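Local coordinates for putative lipoprotein GNA1162 (Neisseria meningitidis, PDB 4HRV), which is of unknown function but, as a predicted lipoprotein, may bind lipid and probably shares its fold with the N-terminal domain of TolB, at residues Glu56-Gln61 with Gln80-Asp85. The protein carries 3 engineered substitutions. Numbering follows the deposited sequence.
Sequences EETFKQ and QIFGND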
ATOM      1  N   GLU B  56       0.009 -25.254   1.630  1.00 33.86           N
ATOM      2  CA  GLU B  56      -1.162 -25.722   0.890  1.00 37.20           C
ATOM      3  C   GLU B  56      -1.211 -27.235   0.880  1.00 34.96           C
ATOM      4  O   GLU B  56      -2.264 -27.818   1.062  1.00 33.76           O
ATOM      5  CB  GLU B  56      -1.163 -25.203  -0.556  1.00 42.13           C
ATOM      6  CG  GLU B  56      -1.212 -23.693  -0.698  1.00 49.97           C
ATOM      7  CD  GLU B  56      -1.117 -23.245  -2.157  1.00 58.62           C
ATOM      8  OE1 GLU B  56      -1.569 -24.003  -3.046  1.00 64.30           O
ATOM      9  OE2 GLU B  56      -0.579 -22.151  -2.420  1.00 58.65           O
ATOM     10  N   GLU B  57      -0.062 -27.871   0.674  1.00 38.02           N
ATOM     11  CA  GLU B  57      -0.014 -29.326   0.587  1.00 38.89           C
ATOM     12  C   GLU B  57      -0.304 -29.994   1.927  1.00 37.79           C
ATOM     13  O   GLU B  57      -0.964 -31.034   1.978  1.00 36.17           O
ATOM     14  CB  GLU B  57       1.327 -29.811   0.028  1.00 43.48           C
ATOM     15  CG  GLU B  57       1.492 -31.336   0.035  1.00 49.11           C
ATOM     16  CD  GLU B  57       0.478 -32.055  -0.847  1.00 54.18           C
ATOM     17  OE1 GLU B  57      -0.023 -31.442  -1.816  1.00 54.96           O
ATOM     18  OE2 GLU B  57       0.181 -33.238  -0.564  1.00 54.76           O
ATOM     19  N   THR B  58       0.187 -29.402   3.012  1.00 36.12           N
ATOM     20  CA  THR B  58      -0.098 -29.954   4.339  1.00 34.25           C
ATOM     21  C   THR B  58      -1.585 -29.895   4.667  1.00 32.05           C
ATOM     22  O   THR B  58      -2.137 -30.833   5.229  1.00 34.85           O
ATOM     23  CB  THR B  58       0.715 -29.255   5.448  1.00 35.48           C
ATOM     24  OG1 THR B  58       2.093 -29.599   5.291  1.00 39.67           O
ATOM     25  CG2 THR B  58       0.243 -29.698   6.832  1.00 35.49           C
ATOM     26  N   PHE B  59      -2.239 -28.789   4.328  1.00 31.90           N
ATOM     27  CA  PHE B  59      -3.681 -28.718   4.536  1.00 35.54           C
ATOM     28  C   PHE B  59      -4.407 -29.752   3.683  1.00 37.97           C
ATOM     29  O   PHE B  59      -5.335 -30.403   4.146  1.00 40.60           O
ATOM     30  CB  PHE B  59      -4.216 -27.316   4.266  1.00 35.92           C
ATOM     31  CG  PHE B  59      -3.979 -26.363   5.396  1.00 35.14           C
ATOM     32  CD1 PHE B  59      -4.596 -26.569   6.625  1.00 34.30           C
ATOM     33  CD2 PHE B  59      -3.129 -25.285   5.246  1.00 33.01           C
ATOM     34  CE1 PHE B  59      -4.380 -25.704   7.677  1.00 30.97           C
ATOM     35  CE2 PHE B  59      -2.906 -24.416   6.295  1.00 36.28           C
ATOM     36  CZ  PHE B  59      -3.530 -24.634   7.522  1.00 34.04           C
ATOM     37  N   LYS B  60      -3.974 -29.905   2.439  1.00 39.57           N
ATOM     38  CA  LYS B  60      -4.594 -30.876   1.550  1.00 42.23           C
ATOM     39  C   LYS B  60      -4.482 -32.278   2.143  1.00 45.62           C
ATOM     40  O   LYS B  60      -5.450 -33.032   2.160  1.00 44.43           O
ATOM     41  CB  LYS B  60      -3.982 -30.825   0.147  1.00 42.49           C
ATOM     42  CG  LYS B  60      -4.387 -32.006  -0.732  1.00 50.85           C
ATOM     43  CD  LYS B  60      -3.915 -31.844  -2.170  1.00 58.23           C
ATOM     44  CE  LYS B  60      -4.546 -32.903  -3.079  1.00 62.02           C
ATOM     45  NZ  LYS B  60      -4.264 -32.677  -4.529  1.00 63.63           N
ATOM     46  N   GLN B  61      -3.301 -32.622   2.643  1.00 46.41           N
ATOM     47  CA  GLN B  61      -3.104 -33.938   3.224  1.00 50.43           C
ATOM     48  C   GLN B  61      -3.950 -34.116   4.477  1.00 52.56           C
ATOM     49  O   GLN B  61      -4.320 -35.232   4.831  1.00 55.45           O
ATOM     50  CB  GLN B  61      -1.627 -34.177   3.529  1.00 53.09           C
ATOM     51  CG  GLN B  61      -0.765 -34.213   2.288  1.00 56.47           C
ATOM     52  CD  GLN B  61       0.635 -34.697   2.575  1.00 61.47           C
ATOM     53  OE1 GLN B  61       1.071 -34.712   3.725  1.00 62.84           O
ATOM     54  NE2 GLN B  61       1.349 -35.108   1.532  1.00 63.17           N
ATOM     55  N   GLN B  80      -0.231 -27.456  16.675  1.00 40.36           N
ATOM     56  CA  GLN B  80       0.016 -28.893  16.787  1.00 44.20           C
ATOM     57  C   GLN B  80       0.553 -29.458  15.473  1.00 47.08           C
ATOM     58  O   GLN B  80       1.331 -30.412  15.471  1.00 49.30           O
ATOM     59  CB  GLN B  80      -1.255 -29.664  17.182  1.00 47.88           C
ATOM     60  CG  GLN B  80      -1.723 -29.491  18.625  1.00 53.14           C
ATOM     61  CD  GLN B  80      -2.942 -30.362  18.957  1.00 59.20           C
ATOM     62  OE1 GLN B  80      -3.980 -29.864  19.401  1.00 61.64           O
ATOM     63  NE2 GLN B  80      -2.812 -31.668  18.745  1.00 60.21           N
ATOM     64  N   ILE B  81       0.129 -28.884  14.352  1.00 41.86           N
ATOM     65  CA  ILE B  81       0.562 -29.391  13.057  1.00 41.17           C
ATOM     66  C   ILE B  81       1.896 -28.816  12.612  1.00 37.61           C
ATOM     67  O   ILE B  81       2.803 -29.552  12.227  1.00 39.47           O
ATOM     68  CB  ILE B  81      -0.471 -29.109  11.961  1.00 43.59           C
ATOM     69  CG1 ILE B  81      -1.742 -29.916  12.223  1.00 44.51           C
ATOM     70  CG2 ILE B  81       0.138 -29.408  10.580  1.00 40.01           C
ATOM     71  CD1 ILE B  81      -2.955 -29.451  11.419  1.00 44.69           C
ATOM     72  N   PHE B  82       2.023 -27.496  12.689  1.00 34.99           N
ATOM     73  CA  PHE B  82       3.156 -26.812  12.089  1.00 33.14           C
ATOM     74  C   PHE B  82       4.260 -26.382  13.072  1.00 37.50           C
ATOM     75  O   PHE B  82       5.391 -26.114  12.651  1.00 37.69           O
ATOM     76  CB  PHE B  82       2.671 -25.561  11.362  1.00 30.97           C
ATOM     77  CG  PHE B  82       1.815 -25.825  10.155  1.00 33.41           C
ATOM     78  CD1 PHE B  82       2.394 -26.082   8.919  1.00 37.51           C
ATOM     79  CD2 PHE B  82       0.436 -25.738  10.237  1.00 32.19           C
ATOM     80  CE1 PHE B  82       1.603 -26.287   7.786  1.00 34.56           C
ATOM     81  CE2 PHE B  82      -0.358 -25.942   9.111  1.00 32.32           C
ATOM     82  CZ  PHE B  82       0.234 -26.221   7.888  1.00 31.56           C
ATOM     83  N   GLY B  83       3.926 -26.254  14.351  1.00 37.45           N
ATOM     84  CA  GLY B  83       4.891 -25.763  15.328  1.00 37.00           C
ATOM     85  C   GLY B  83       5.135 -24.265  15.261  1.00 39.38           C
ATOM     86  O   GLY B  83       6.115 -23.764  15.817  1.00 39.56           O
ATOM     87  N   ASN B  84       4.250 -23.549  14.567  1.00 36.15           N
ATOM     88  CA  ASN B  84       4.342 -22.099  14.413  1.00 33.03           C
ATOM     89  C   ASN B  84       4.039 -21.291  15.691  1.00 35.23           C
ATOM     90  O   ASN B  84       3.169 -21.655  16.469  1.00 37.56           O
ATOM     91  CB  ASN B  84       3.394 -21.640  13.289  1.00 30.87           C
ATOM     92  CG  ASN B  84       1.944 -22.009  13.557  1.00 31.56           C
ATOM     93  OD1 ASN B  84       1.089 -21.138  13.660  1.00 37.62           O
ATOM     94  ND2 ASN B  84       1.664 -23.303  13.676  1.00 29.32           N
ATOM     95  N   ASP B  85       4.739 -20.174  15.880  1.00 39.84           N
ATOM     96  CA  ASP B  85       4.440 -19.275  16.995  1.00 40.54           C
ATOM     97  C   ASP B  85       3.156 -18.470  16.765  1.00 33.77           C
ATOM     98  O   ASP B  85       2.408 -18.198  17.699  1.00 34.62           O
ATOM     99  CB  ASP B  85       5.587 -18.292  17.228  1.00 43.77           C
ATOM    100  CG  ASP B  85       6.901 -18.978  17.559  1.00 46.85           C
ATOM    101  OD1 ASP B  85       6.905 -19.933  18.358  1.00 45.97           O
ATOM    102  OD2 ASP B  85       7.938 -18.540  17.017  1.00 52.10           O
TER
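Phe82 sets the CZ end of its ring over one face of Phe59, with Phe82 CZ 3.9 Å above that plane and offset toward the rim of the Phe59 ring. The two rings meet obliquely, their planes at 54° and centroids 5.4 Å apart, and the shortest approach is 3.8 Å between Phe59 CZ and Phe82 CE2. Thr58 reaches the same end of the Phe82 ring from the opposing helix: its methyl CG2 lies 3.6 Å from Phe82 CZ. With CG2 anti to the backbone N (chi1 -69° for OG1), the methyl faces Phe82 and OG1 lies beside the backbone N, making a weak hydrogen bond to Val54 O. The branch methyl of Ile81 completes the cluster, Ile81 CG2 lying 3.8 Å from Thr58 CG2 and also over one face of Phe82, offset toward the rim. No hydrogen bond crosses between 56-61 and 80-85; this is apolar contact, buried at Phe59 and exposed at Ile81. Toward the sheet, Phe59 touches Val19 and Pro20 and Phe82 touches Leu17, all from strand 15-23. Immediately beyond Phe82, Gly83 takes positive phi and ends the helix, and the chain continues into strand 86-99. Helices 52-61 and 75-82 thus meet near their C-terminal ends over strand 15-23, packed on the parallel part of a mixed sheet, consistent with an alpha/beta fold of the TolB_N type.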